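Local coordinates for protein ethyl acetate hydrolase (Pseudomonas veronii, PDB 5EFZ) that hydrolyses ethyl acetate and related short acetate esters to alcohol and acetate, serving the bacterial degradation of short-chain methyl ketones such as 2-butanone, at residues L134-F139 against P165-R170; E193-D198 against N264-M269; T235-A240 against R329-H334; R280-D285 against L290-A295. One frame throughout, in Å; residues are numbered along the deposited sequence.

Contact 1: L134-F139 against P165-R170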
loop_
_atom_site.group_PDB
_atom_site.type_symbol
_atom_site.label_atom_id
_atom_site.label_comp_id
_atom_site.label_asym_id
_atom_site.label_seq_id
_atom_site.Cartn_x
_atom_site.Cartn_y
_atom_site.Cartn_z
ATOM N N LEU A 134 -4.387 -36.437 5.365
ATOM C CA LEU A 134 -5.619 -36.379 6.136
ATOM C C LEU A 134 -6.787 -36.942 5.328
ATOM O O LEU A 134 -7.543 -37.798 5.797
ATOM C CB LEU A 134 -5.909 -34.925 6.531
ATOM C CG LEU A 134 -7.275 -34.702 7.189
ATOM C CD1 LEU A 134 -7.298 -35.239 8.607
ATOM C CD2 LEU A 134 -7.620 -33.204 7.140
ATOM N N LEU A 135 -6.930 -36.459 4.102
ATOM C CA LEU A 135 -8.092 -36.854 3.295
ATOM C C LEU A 135 -8.059 -38.330 2.937
ATOM O O LEU A 135 -9.061 -39.029 3.073
ATOM C CB LEU A 135 -8.165 -35.994 2.028
ATOM C CG LEU A 135 -8.505 -34.511 2.298
ATOM C CD1 LEU A 135 -8.243 -33.690 1.033
ATOM C CD2 LEU A 135 -9.964 -34.337 2.734
ATOM N N THR A 136 -6.919 -38.825 2.477
ATOM C CA THR A 136 -6.889 -40.228 2.024
ATOM C C THR A 136 -6.865 -41.218 3.180
ATOM O O THR A 136 -7.565 -42.217 3.151
ATOM C CB THR A 136 -5.681 -40.498 1.126
ATOM O OG1 THR A 136 -4.485 -40.126 1.827
ATOM C CG2 THR A 136 -5.796 -39.675 -0.173
ATOM N N GLU A 137 -6.056 -40.943 4.204
ATOM C CA GLU A 137 -5.830 -41.909 5.265
ATOM C C GLU A 137 -6.852 -41.826 6.391
ATOM O O GLU A 137 -7.179 -42.832 6.990
ATOM C CB GLU A 137 -4.423 -41.748 5.843
ATOM C CG GLU A 137 -3.332 -41.933 4.799
ATOM C CD GLU A 137 -3.527 -43.205 3.984
ATOM O OE1 GLU A 137 -3.364 -44.302 4.559
ATOM O OE2 GLU A 137 -3.849 -43.111 2.775
ATOM N N TYR A 138 -7.369 -40.646 6.680
ATOM C CA TYR A 138 -8.346 -40.514 7.767
ATOM C C TYR A 138 -9.769 -40.559 7.245
ATOM O O TYR A 138 -10.592 -41.292 7.772
ATOM C CB TYR A 138 -8.106 -39.220 8.573
ATOM C CG TYR A 138 -9.113 -39.039 9.701
ATOM C CD1 TYR A 138 -8.945 -39.681 10.933
ATOM C CD2 TYR A 138 -10.250 -38.260 9.521
ATOM C CE1 TYR A 138 -9.878 -39.531 11.957
ATOM C CE2 TYR A 138 -11.184 -38.105 10.532
ATOM C CZ TYR A 138 -10.993 -38.738 11.747
ATOM O OH TYR A 138 -11.928 -38.569 12.742
ATOM N N PHE A 139 -10.068 -39.822 6.179
ATOM C CA PHE A 139 -11.436 -39.812 5.667
ATOM C C PHE A 139 -11.717 -40.846 4.562
ATOM O O PHE A 139 -12.884 -41.132 4.277
ATOM C CB PHE A 139 -11.784 -38.430 5.117
ATOM C CG PHE A 139 -11.915 -37.355 6.158
ATOM C CD1 PHE A 139 -13.045 -37.263 6.947
ATOM C CD2 PHE A 139 -10.908 -36.413 6.318
ATOM C CE1 PHE A 139 -13.172 -36.269 7.898
ATOM C CE2 PHE A 139 -11.018 -35.403 7.269
ATOM C CZ PHE A 139 -12.143 -35.331 8.074
ATOM N N PRO A 165 -2.780 -33.370 -9.570
ATOM C CA PRO A 165 -3.718 -32.796 -10.550
ATOM C C PRO A 165 -4.988 -33.603 -10.799
ATOM O O PRO A 165 -6.038 -33.002 -11.014
ATOM C CB PRO A 165 -2.878 -32.687 -11.826
ATOM C CG PRO A 165 -1.643 -33.456 -11.582
ATOM C CD PRO A 165 -1.432 -33.574 -10.121
ATOM N N ASP A 166 -4.920 -34.926 -10.757
ATOM C CA ASP A 166 -6.140 -35.730 -10.890
ATOM C C ASP A 166 -7.076 -35.686 -9.665
ATOM O O ASP A 166 -8.291 -35.890 -9.766
ATOM C CB ASP A 166 -5.758 -37.191 -11.163
ATOM C CG ASP A 166 -5.282 -37.408 -12.593
ATOM O OD1 ASP A 166 -5.956 -36.937 -13.539
ATOM O OD2 ASP A 166 -4.221 -38.031 -12.770
ATOM N N PHE A 167 -6.505 -35.422 -8.506
ATOM C CA PHE A 167 -7.249 -35.433 -7.261
ATOM C C PHE A 167 -8.238 -34.253 -7.206
ATOM O O PHE A 167 -9.310 -34.354 -6.609
ATOM C CB PHE A 167 -6.246 -35.359 -6.095
ATOM C CG PHE A 167 -6.747 -35.918 -4.781
ATOM C CD1 PHE A 167 -7.507 -35.134 -3.912
ATOM C CD2 PHE A 167 -6.403 -37.206 -4.393
ATOM C CE1 PHE A 167 -7.927 -35.648 -2.651
ATOM C CE2 PHE A 167 -6.821 -37.731 -3.159
ATOM C CZ PHE A 167 -7.583 -36.946 -2.288
ATOM N N VAL A 168 -7.858 -33.127 -7.816
ATOM C CA VAL A 168 -8.622 -31.892 -7.694
ATOM C C VAL A 168 -9.500 -31.732 -8.938
ATOM O O VAL A 168 -8.991 -31.485 -10.036
ATOM C CB VAL A 168 -7.666 -30.671 -7.501
ATOM C CG1 VAL A 168 -8.446 -29.352 -7.336
ATOM C CG2 VAL A 168 -6.717 -30.924 -6.293
ATOM N N LYS A 169 -10.812 -31.906 -8.778
ATOM C CA LYS A 169 -11.691 -31.836 -9.959
ATOM C C LYS A 169 -11.981 -30.385 -10.363
ATOM O O LYS A 169 -12.205 -30.113 -11.558
ATOM C CB LYS A 169 -13.004 -32.589 -9.712
ATOM C CG LYS A 169 -12.819 -34.077 -9.356
ATOM C CD LYS A 169 -11.916 -34.758 -10.399
ATOM C CE LYS A 169 -11.767 -36.246 -10.119
ATOM N NZ LYS A 169 -10.874 -36.953 -11.097
ATOM N N ARG A 170 -12.013 -29.491 -9.376
ATOM C CA ARG A 170 -12.334 -28.068 -9.595
ATOM C C ARG A 170 -11.531 -27.278 -8.603
ATOM O O ARG A 170 -11.342 -27.749 -7.498
ATOM C CB ARG A 170 -13.822 -27.774 -9.382
ATOM C CG ARG A 170 -14.754 -28.579 -10.283
ATOM C CD ARG A 170 -16.203 -28.325 -9.873
ATOM N NE ARG A 170 -17.109 -29.181 -10.643
ATOM C CZ ARG A 170 -17.390 -30.446 -10.334
ATOM N NH1 ARG A 170 -16.827 -31.024 -9.272
ATOM N NH2 ARG A 170 -18.218 -31.141 -11.112
#
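T136 and F167 mark the nearest approach of the two backbones, their CA atoms 10.5 Å apart, one late in helix 124-139 and the other in the link from helix 152-163 to strand 170-174. In this alpha/beta-hydrolase fold the two helices precede and follow strand 146-150, which leads to S151, the inferred nucleophile, and the contact illustrates how an aromatic ring from a connection can pack against a neighbouring helix. F167 does so with CG anti to its own N (chi1 -156°), a setting that carries the ring out of the link toward the helix. Two aliphatic ends meet it obliquely: the methyl CG2 of T136 lies 3.7 Å from F167 CE2, and L135 CD1 stands 4.2 Å from F167 CE1. The hydroxyl of T136 plays no part across the contact; its OG1 bonds back to H132 O in the preceding turn. H132 and W160 also pack against F167, the former edge-to-face, and W160 touches L135 as well. On the link, K169 NZ donates to D166 O over 3.1 Å, lying in the plane of that carbonyl.

Contact 2: E193-D198 against N264-M269. With EDO (1,2-ethanediol), chain J; EDO (1,2-ethanediol), chain L.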
loop_
_atom_site.group_PDB
_atom_site.type_symbol
_atom_site.label_atom_id
_atom_site.label_comp_id
_atom_site.label_asym_id
_atom_site.label_seq_id
_atom_site.Cartn_x
_atom_site.Cartn_y
_atom_site.Cartn_z
ATOM N N GLU A 193 8.452 -7.155 10.136
ATOM C CA GLU A 193 9.321 -6.264 10.914
ATOM C C GLU A 193 8.516 -5.418 11.901
ATOM O O GLU A 193 9.043 -5.005 12.935
ATOM C CB GLU A 193 10.163 -5.400 9.976
ATOM C CG GLU A 193 11.237 -6.266 9.299
ATOM C CD GLU A 193 12.034 -5.572 8.218
ATOM O OE1 GLU A 193 11.646 -4.458 7.785
ATOM O OE2 GLU A 193 13.058 -6.174 7.791
ATOM N N ALA A 194 7.254 -5.153 11.595
ATOM C CA ALA A 194 6.415 -4.408 12.538
ATOM C C ALA A 194 6.379 -5.137 13.891
ATOM O O ALA A 194 6.392 -4.530 14.967
ATOM C CB ALA A 194 5.012 -4.258 11.985
ATOM N N ILE A 195 6.344 -6.462 13.815
ATOM C CA ILE A 195 6.355 -7.284 14.998
ATOM C C ILE A 195 7.759 -7.456 15.552
ATOM O O ILE A 195 7.972 -7.245 16.745
ATOM C CB ILE A 195 5.766 -8.653 14.707
ATOM C CG1 ILE A 195 4.259 -8.494 14.469
ATOM C CG2 ILE A 195 6.041 -9.610 15.863
ATOM C CD1 ILE A 195 3.604 -9.783 13.954
ATOM N N THR A 196 8.724 -7.826 14.707
ATOM C CA THR A 196 10.029 -8.235 15.253
ATOM C C THR A 196 10.848 -7.063 15.767
ATOM O O THR A 196 11.744 -7.247 16.621
ATOM C CB THR A 196 10.884 -9.010 14.231
ATOM O OG1 THR A 196 11.221 -8.154 13.139
ATOM C CG2 THR A 196 10.147 -10.269 13.705
ATOM N N THR A 197 10.543 -5.852 15.310
ATOM C CA THR A 197 11.274 -4.693 15.844
ATOM C C THR A 197 10.749 -4.167 17.198
ATOM O O THR A 197 11.336 -3.260 17.787
ATOM C CB THR A 197 11.263 -3.523 14.860
ATOM O OG1 THR A 197 9.906 -3.160 14.580
ATOM C CG2 THR A 197 11.964 -3.920 13.569
ATOM N N ASP A 198 9.628 -4.699 17.666
ATOM C CA ASP A 198 9.143 -4.392 19.009
ATOM C C ASP A 198 10.108 -5.028 20.007
ATOM O O ASP A 198 10.284 -6.250 19.985
ATOM C CB ASP A 198 7.720 -4.953 19.170
ATOM C CG ASP A 198 7.063 -4.555 20.487
ATOM O OD1 ASP A 198 7.756 -4.044 21.383
ATOM O OD2 ASP A 198 5.836 -4.777 20.612
ATOM N N ASN A 264 4.540 -15.363 17.334
ATOM C CA ASN A 264 5.277 -16.449 16.673
ATOM C C ASN A 264 4.406 -17.138 15.613
ATOM O O ASN A 264 4.881 -17.429 14.508
ATOM C CB ASN A 264 5.785 -17.481 17.672
ATOM C CG ASN A 264 6.967 -16.953 18.485
ATOM O OD1 ASN A 264 7.759 -16.137 17.993
ATOM N ND2 ASN A 264 7.051 -17.372 19.728
ATOM N N ASN A 265 3.141 -17.403 15.925
ATOM C CA ASN A 265 2.257 -17.985 14.882
ATOM C C ASN A 265 2.081 -17.088 13.636
ATOM O O ASN A 265 2.078 -17.562 12.476
ATOM C CB ASN A 265 0.872 -18.301 15.460
ATOM C CG ASN A 265 0.893 -19.422 16.470
ATOM O OD1 ASN A 265 1.883 -20.179 16.602
ATOM N ND2 ASN A 265 -0.202 -19.526 17.238
ATOM N N LEU A 266 1.911 -15.789 13.837
ATOM C CA LEU A 266 1.793 -14.889 12.697
ATOM C C LEU A 266 3.068 -14.939 11.824
ATOM O O LEU A 266 2.983 -14.919 10.583
ATOM C CB LEU A 266 1.525 -13.438 13.166
ATOM C CG LEU A 266 0.178 -13.245 13.870
ATOM C CD1 LEU A 266 0.030 -11.789 14.342
ATOM C CD2 LEU A 266 -0.970 -13.593 12.913
ATOM N N LEU A 267 4.232 -15.003 12.458
ATOM C CA LEU A 267 5.498 -15.045 11.705
ATOM C C LEU A 267 5.621 -16.368 10.927
ATOM O O LEU A 267 6.142 -16.394 9.802
ATOM C CB LEU A 267 6.703 -14.869 12.650
ATOM C CG LEU A 267 6.796 -13.507 13.371
ATOM C CD1 LEU A 267 8.106 -13.450 14.177
ATOM C CD2 LEU A 267 6.725 -12.344 12.413
ATOM N N THR A 268 5.126 -17.463 11.504
ATOM C CA THR A 268 5.130 -18.741 10.775
ATOM C C THR A 268 4.293 -18.631 9.500
ATOM O O THR A 268 4.712 -19.073 8.432
ATOM C CB THR A 268 4.585 -19.905 11.653
ATOM O OG1 THR A 268 5.408 -20.019 12.822
ATOM C CG2 THR A 268 4.620 -21.242 10.930
ATOM N N MET A 269 3.104 -18.051 9.624
ATOM C CA MET A 269 2.220 -17.951 8.469
ATOM C C MET A 269 2.766 -16.938 7.478
ATOM O O MET A 269 2.693 -17.149 6.282
ATOM C CB MET A 269 0.794 -17.602 8.928
ATOM C CG MET A 269 0.087 -18.822 9.619
ATOM S SD MET A 269 -1.564 -18.360 10.234
ATOM C CE MET A 269 -1.138 -17.423 11.717
HETATM C C1 EDO J . 13.707 -7.400 19.659
HETATM O O1 EDO J . 12.575 -6.818 19.003
HETATM C C2 EDO J . 13.486 -8.889 19.863
HETATM O O2 EDO J . 14.100 -9.585 18.775
HETATM C C1 EDO L . 8.122 -19.321 15.129
HETATM O O1 EDO L . 7.840 -18.344 14.094
HETATM C C2 EDO L . 9.429 -20.109 14.931
HETATM O O2 EDO L . 9.978 -20.113 13.598
#
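I195 and L267 bring the backbones closest, with 8.5 Å between their CA atoms, where the last part of helix 182-196 passes helix 263-274. The facing groups are apolar: methyl ends of I195, L266 and L267 and the methyl of T196. I195 is extended beyond CG1 (chi2 171°), which pushes CD1 far enough to touch both leucines: it lies 4.1 Å from L266 CD1, the two side chains crossing at about a right angle, and 4.3 Å from L267 CD2. The other branch of L267 turns to the next residue along, with CD1 3.8 Å from T196 CG2. L267 thus divides its two methyls between consecutive residues of the opposing helix. Both helices belong to the largely helical insertion between strands 170-174 and 296-300, the place where many alpha/beta hydrolases carry their lid, and helix 213-227 packs against I195 and L266 from within the same insertion. Helix 182-196 also reaches the second subunit of the homodimer, where E193 OE1 forms a salt bridge with K221 NZ of that neighbouring chain. Near there, E193 O accepts from both T197 N and T197 OG1, the hydroxyl at 2.6 Å. An ethanediol (chain J), probably from the crystallisation liquor, sits close by; its O1 is 2.6 Å from T196 O and equally far from D198 O.

Contact 3: T235-A240 against R329-H334. With ACT (acetate ion), chain O.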
loop_
_atom_site.group_PDB
_atom_site.type_symbol
_atom_site.label_atom_id
_atom_site.label_comp_id
_atom_site.label_asym_id
_atom_site.label_seq_id
_atom_site.Cartn_x
_atom_site.Cartn_y
_atom_site.Cartn_z
ATOM N N THR A 235 -15.175 6.430 0.032
ATOM C CA THR A 235 -16.633 6.380 -0.110
ATOM C C THR A 235 -17.309 6.054 1.222
ATOM O O THR A 235 -18.527 5.928 1.293
ATOM C CB THR A 235 -17.081 5.358 -1.165
ATOM O OG1 THR A 235 -16.677 4.043 -0.765
ATOM C CG2 THR A 235 -16.478 5.688 -2.537
ATOM N N GLY A 236 -16.511 5.928 2.278
ATOM C CA GLY A 236 -17.062 5.809 3.616
ATOM C C GLY A 236 -17.575 4.425 3.997
ATOM O O GLY A 236 -18.448 4.316 4.857
ATOM N N ARG A 237 -16.990 3.380 3.416
ATOM C CA ARG A 237 -17.370 2.003 3.745
ATOM C C ARG A 237 -17.189 1.689 5.237
ATOM O O ARG A 237 -17.987 0.956 5.827
ATOM C CB ARG A 237 -16.572 0.985 2.917
ATOM C CG ARG A 237 -17.043 0.855 1.470
ATOM C CD ARG A 237 -18.395 0.064 1.373
ATOM N NE ARG A 237 -18.169 -1.320 1.795
ATOM C CZ ARG A 237 -19.060 -2.071 2.431
ATOM N NH1 ARG A 237 -20.247 -1.574 2.729
ATOM N NH2 ARG A 237 -18.741 -3.313 2.797
ATOM N N HIS A 238 -16.149 2.253 5.846
ATOM C CA HIS A 238 -15.891 2.033 7.253
ATOM C C HIS A 238 -17.059 2.573 8.080
ATOM O O HIS A 238 -17.457 1.950 9.078
ATOM C CB HIS A 238 -14.537 2.653 7.662
ATOM C CG HIS A 238 -14.366 4.105 7.301
ATOM N ND1 HIS A 238 -14.472 4.577 6.010
ATOM C CD2 HIS A 238 -14.019 5.174 8.059
ATOM C CE1 HIS A 238 -14.241 5.880 5.994
ATOM N NE2 HIS A 238 -13.957 6.267 7.225
ATOM N N LYS A 239 -17.660 3.683 7.632
ATOM C CA LYS A 239 -18.816 4.235 8.320
ATOM C C LYS A 239 -20.041 3.336 8.115
ATOM O O LYS A 239 -20.805 3.096 9.049
ATOM C CB LYS A 239 -19.099 5.665 7.846
ATOM C CG LYS A 239 -17.938 6.604 8.131
ATOM C CD LYS A 239 -18.188 8.004 7.616
ATOM C CE LYS A 239 -16.973 8.904 7.844
ATOM N NZ LYS A 239 -17.263 10.298 7.375
ATOM N N ALA A 240 -20.212 2.808 6.907
ATOM C CA ALA A 240 -21.316 1.888 6.659
ATOM C C ALA A 240 -21.185 0.667 7.563
ATOM O O ALA A 240 -22.184 0.139 8.040
ATOM C CB ALA A 240 -21.356 1.467 5.207
ATOM N N ARG A 329 -15.973 -8.097 -8.026
ATOM C CA ARG A 329 -15.968 -6.628 -8.063
ATOM C C ARG A 329 -16.234 -6.154 -6.645
ATOM O O ARG A 329 -17.339 -6.357 -6.128
ATOM C CB ARG A 329 -17.040 -6.088 -9.025
ATOM C CG ARG A 329 -16.773 -6.452 -10.478
ATOM C CD ARG A 329 -17.984 -6.281 -11.393
ATOM N NE ARG A 329 -17.545 -6.598 -12.749
ATOM C CZ ARG A 329 -17.424 -5.719 -13.742
ATOM N NH1 ARG A 329 -17.801 -4.463 -13.579
ATOM N NH2 ARG A 329 -16.966 -6.120 -14.919
ATOM N N SER A 330 -15.235 -5.555 -6.002
ATOM C CA SER A 330 -15.439 -5.042 -4.659
ATOM C C SER A 330 -14.408 -3.982 -4.313
ATOM O O SER A 330 -13.204 -4.250 -4.369
ATOM C CB SER A 330 -15.344 -6.183 -3.621
ATOM O OG SER A 330 -15.452 -5.619 -2.320
ATOM N N ILE A 331 -14.870 -2.799 -3.922
ATOM C CA ILE A 331 -13.924 -1.772 -3.478
ATOM C C ILE A 331 -13.374 -2.102 -2.088
ATOM O O ILE A 331 -12.502 -1.377 -1.582
ATOM C CB ILE A 331 -14.562 -0.364 -3.469
ATOM C CG1 ILE A 331 -15.713 -0.304 -2.460
ATOM C CG2 ILE A 331 -15.033 0.042 -4.901
ATOM C CD1 ILE A 331 -16.217 1.081 -2.214
ATOM N N ASP A 332 -13.867 -3.177 -1.450
ATOM C CA ASP A 332 -13.343 -3.529 -0.120
ATOM C C ASP A 332 -11.949 -4.138 -0.261
ATOM O O ASP A 332 -11.225 -4.267 0.715
ATOM C CB ASP A 332 -14.253 -4.515 0.641
ATOM C CG ASP A 332 -15.541 -3.865 1.147
ATOM O OD1 ASP A 332 -15.969 -2.821 0.598
ATOM O OD2 ASP A 332 -16.159 -4.410 2.081
ATOM N N GLY A 333 -11.558 -4.497 -1.474
ATOM C CA GLY A 333 -10.180 -4.940 -1.676
ATOM C C GLY A 333 -9.918 -6.265 -0.976
ATOM O O GLY A 333 -10.829 -7.080 -0.734
ATOM N N HIS A 334 -8.659 -6.458 -0.587
ATOM C CA HIS A 334 -8.275 -7.773 -0.100
ATOM C C HIS A 334 -9.128 -8.279 1.064
ATOM O O HIS A 334 -9.576 -9.459 1.094
ATOM C CB HIS A 334 -6.806 -7.740 0.316
ATOM C CG HIS A 334 -6.261 -9.106 0.578
ATOM N ND1 HIS A 334 -5.928 -9.975 -0.446
ATOM C CD2 HIS A 334 -6.024 -9.768 1.742
ATOM C CE1 HIS A 334 -5.473 -11.109 0.083
ATOM N NE2 HIS A 334 -5.523 -11.011 1.407
HETATM C C ACT O . -4.676 -13.563 3.885
HETATM O O ACT O . -4.279 -12.665 3.089
HETATM O OXT ACT O . -4.231 -14.746 3.707
HETATM C CH3 ACT O . -5.651 -13.231 4.963
#
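D332 OD2 is gripped by two donors, R237 NH2 across the contact and the hydroxyl of T340. The first is a nearly straight bond of 2.9 Å from NH2 to OD2 (176° at the hydrogen), and a second bond of the same length, from R237 NE to D332 OD1, makes the salt bridge bidentate and side-on. Each carboxylate oxygen uses its syn lone pair, and the two planes are only 20° apart, although OD1 sits somewhat out of the guanidinium plane. R237 bends at chi2 and chi3 to present this edge, and its NH2 also donates to T340 O, so T340 braces both partners of the pair. Nearer the backbone of R237, I331 CD1 packs 3.8 Å from R237 CG and lies tightly against T235 OG1, at 3.3 Å; that hydroxyl is itself bonded to E231 O. The acidic partner stands on a type I turn from S330 to G333, stiffened by an ST turn in which D332 N donates to S330 OG over 3.0 Å. Just past the turn comes H334, whose NE2 donates to an acetate oxygen, ACT O, at 2.7 Å. The acetate, probably from the crystallisation liquor, is also hydrogen-bonded to S151 OG and to Y68 N and M152 N, consistent with an oxyanion hole. With ND1 bonded to D305, H334 completes the inferred Ser-His-Asp catalytic triad of an alpha/beta hydrolase.

Contact 4: R280-D285 against L290-A295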
loop_
_atom_site.group_PDB
_atom_site.type_symbol
_atom_site.label_atom_id
_atom_site.label_comp_id
_atom_site.label_asym_id
_atom_site.label_seq_id
_atom_site.Cartn_x
_atom_site.Cartn_y
_atom_site.Cartn_z
ATOM N N ARG A 280 8.188 -24.491 -7.812
ATOM C CA ARG A 280 9.165 -25.371 -7.174
ATOM C C ARG A 280 9.035 -26.817 -7.697
ATOM O O ARG A 280 9.996 -27.579 -7.684
ATOM C CB ARG A 280 9.013 -25.330 -5.646
ATOM C CG ARG A 280 9.406 -23.971 -5.062
ATOM C CD ARG A 280 9.126 -23.897 -3.563
ATOM N NE ARG A 280 10.005 -24.784 -2.799
ATOM C CZ ARG A 280 11.255 -24.484 -2.451
ATOM N NH1 ARG A 280 11.805 -23.325 -2.827
ATOM N NH2 ARG A 280 11.959 -25.355 -1.744
ATOM N N HIS A 281 7.851 -27.201 -8.172
ATOM C CA HIS A 281 7.695 -28.537 -8.758
ATOM C C HIS A 281 8.362 -28.704 -10.124
ATOM O O HIS A 281 8.597 -29.837 -10.584
ATOM C CB HIS A 281 6.217 -28.879 -8.914
ATOM C CG HIS A 281 5.501 -29.042 -7.617
ATOM N ND1 HIS A 281 5.580 -30.197 -6.867
ATOM C CD2 HIS A 281 4.715 -28.185 -6.921
ATOM C CE1 HIS A 281 4.865 -30.046 -5.766
ATOM N NE2 HIS A 281 4.327 -28.838 -5.775
ATOM N N THR A 282 8.646 -27.591 -10.792
ATOM C CA THR A 282 9.084 -27.672 -12.190
ATOM C C THR A 282 10.321 -26.813 -12.438
ATOM O O THR A 282 10.414 -26.135 -13.460
ATOM C CB THR A 282 7.950 -27.224 -13.142
ATOM O OG1 THR A 282 7.480 -25.944 -12.709
ATOM C CG2 THR A 282 6.781 -28.209 -13.097
ATOM N N GLY A 283 11.252 -26.830 -11.481
ATOM C CA GLY A 283 12.496 -26.079 -11.572
ATOM C C GLY A 283 12.382 -24.576 -11.785
ATOM O O GLY A 283 13.276 -23.967 -12.361
ATOM N N GLY A 284 11.289 -23.970 -11.341
ATOM C CA GLY A 284 11.134 -22.526 -11.447
ATOM C C GLY A 284 10.348 -22.081 -12.667
ATOM O O GLY A 284 10.157 -20.883 -12.907
ATOM N N ASP A 285 9.908 -23.058 -13.450
ATOM C CA ASP A 285 9.158 -22.816 -14.673
ATOM C C ASP A 285 7.673 -22.773 -14.344
ATOM O O ASP A 285 7.022 -23.814 -14.251
ATOM C CB ASP A 285 9.459 -23.913 -15.708
ATOM C CG ASP A 285 8.830 -23.639 -17.063
ATOM O OD1 ASP A 285 7.904 -22.808 -17.165
ATOM O OD2 ASP A 285 9.235 -24.298 -18.035
ATOM N N LEU A 290 1.838 -24.614 -13.953
ATOM C CA LEU A 290 0.419 -24.332 -14.137
ATOM C C LEU A 290 -0.188 -25.170 -15.273
ATOM O O LEU A 290 -1.390 -25.456 -15.262
ATOM C CB LEU A 290 0.190 -22.836 -14.410
ATOM C CG LEU A 290 0.533 -21.958 -13.203
ATOM C CD1 LEU A 290 0.322 -20.457 -13.511
ATOM C CD2 LEU A 290 -0.261 -22.357 -11.940
ATOM N N GLY A 291 0.637 -25.543 -16.243
ATOM C CA GLY A 291 0.204 -26.405 -17.340
ATOM C C GLY A 291 -0.156 -27.811 -16.888
ATOM O O GLY A 291 -0.833 -28.545 -17.627
ATOM N N ARG A 292 0.305 -28.203 -15.695
ATOM C CA ARG A 292 -0.037 -29.511 -15.100
ATOM C C ARG A 292 -1.480 -29.573 -14.564
ATOM O O ARG A 292 -2.019 -30.664 -14.325
ATOM C CB ARG A 292 0.926 -29.843 -13.943
ATOM C CG ARG A 292 2.272 -30.359 -14.399
ATOM C CD ARG A 292 3.303 -30.395 -13.265
ATOM N NE ARG A 292 2.812 -31.026 -12.041
ATOM C CZ ARG A 292 3.600 -31.583 -11.120
ATOM N NH1 ARG A 292 4.923 -31.624 -11.301
ATOM N NH2 ARG A 292 3.065 -32.135 -10.035
ATOM N N ILE A 293 -2.083 -28.414 -14.344
ATOM C CA ILE A 293 -3.387 -28.366 -13.707
ATOM C C ILE A 293 -4.447 -28.995 -14.614
ATOM O O ILE A 293 -4.562 -28.622 -15.766
ATOM C CB ILE A 293 -3.785 -26.924 -13.357
ATOM C CG1 ILE A 293 -2.827 -26.375 -12.296
ATOM C CG2 ILE A 293 -5.255 -26.899 -12.911
ATOM C CD1 ILE A 293 -3.131 -24.931 -11.900
ATOM N N LYS A 294 -5.188 -29.974 -14.093
ATOM C CA LYS A 294 -6.301 -30.584 -14.817
ATOM C C LYS A 294 -7.670 -30.112 -14.305
ATOM O O LYS A 294 -8.694 -30.260 -15.001
ATOM C CB LYS A 294 -6.220 -32.113 -14.713
ATOM C CG LYS A 294 -4.985 -32.680 -15.403
ATOM C CD LYS A 294 -4.847 -34.181 -15.219
ATOM C CE LYS A 294 -5.810 -34.942 -16.057
ATOM N NZ LYS A 294 -5.487 -36.402 -16.012
ATOM N N ALA A 295 -7.685 -29.570 -13.090
ATOM C CA ALA A 295 -8.913 -29.073 -12.461
ATOM C C ALA A 295 -9.563 -27.993 -13.295
ATOM O O ALA A 295 -8.871 -27.119 -13.816
ATOM C CB ALA A 295 -8.626 -28.496 -11.047
HETATM O O HOH W 1 7.512 -32.566 -9.924
#
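The guanidinium of R292 has a water at its edge, in its plane, while H281 CB and T282 CG2 approach the group obliquely. That water accepts from R292 NH1 at 3.1 Å and donates to H281 O at 3.0 Å, giving the two loops a polar link that their side chains do not make directly. Around it the fit is looser: R292 NH1 lies 3.9 Å from H281 CB, and T282 CG2 comes from the opposite direction to stand 4.1 Å from R292 CD. A bend at chi3 (49°) in the otherwise extended arginine turns its head toward H281. The imidazole meets R292 NH2 obliquely, with H281 ND1 4.5 Å from that nitrogen; a nearby guanidinium would tend to disfavour a charge on the ring, an effect probably offset by E159, which binds H281 NE2. R292 NH2 donates to V162 O, so both side chains are anchored on helix 152-163. The two loops flank the short helix 286-290, which D285 N-caps, and the second leads into strand 296-300 of the central sheet. Before the cap, a type I' turn runs from T282 to D285 through G283 and G284, whose phi values are both positive. T282 OG1 spans this turn to D285 O at 2.7 Å, reaching the oxygen from well above its carbonyl plane.

How the contacts relate
Contacts 1 and 4 are neighbours, their centres 18 Å apart, and they join directly through a salt bridge of 2.6 Å between D166 OD1 and K294 NZ, with P165 CB packed on R292 O and V168 O beside A295 CB. Contacts 2 and 3 lie on the other side of the chain's centre from contact 1, at 33 and 36 Å from it between centres. These two do not touch each other, their nearest atoms being about 11 Å apart, but their segments alternate along the chain. Contact 3 alone includes a residue of the inferred triad, H334; the side chain of D332 is about 9 Å from that of D305, whereas contacts 1, 2 and 4 lie away from the inferred active site.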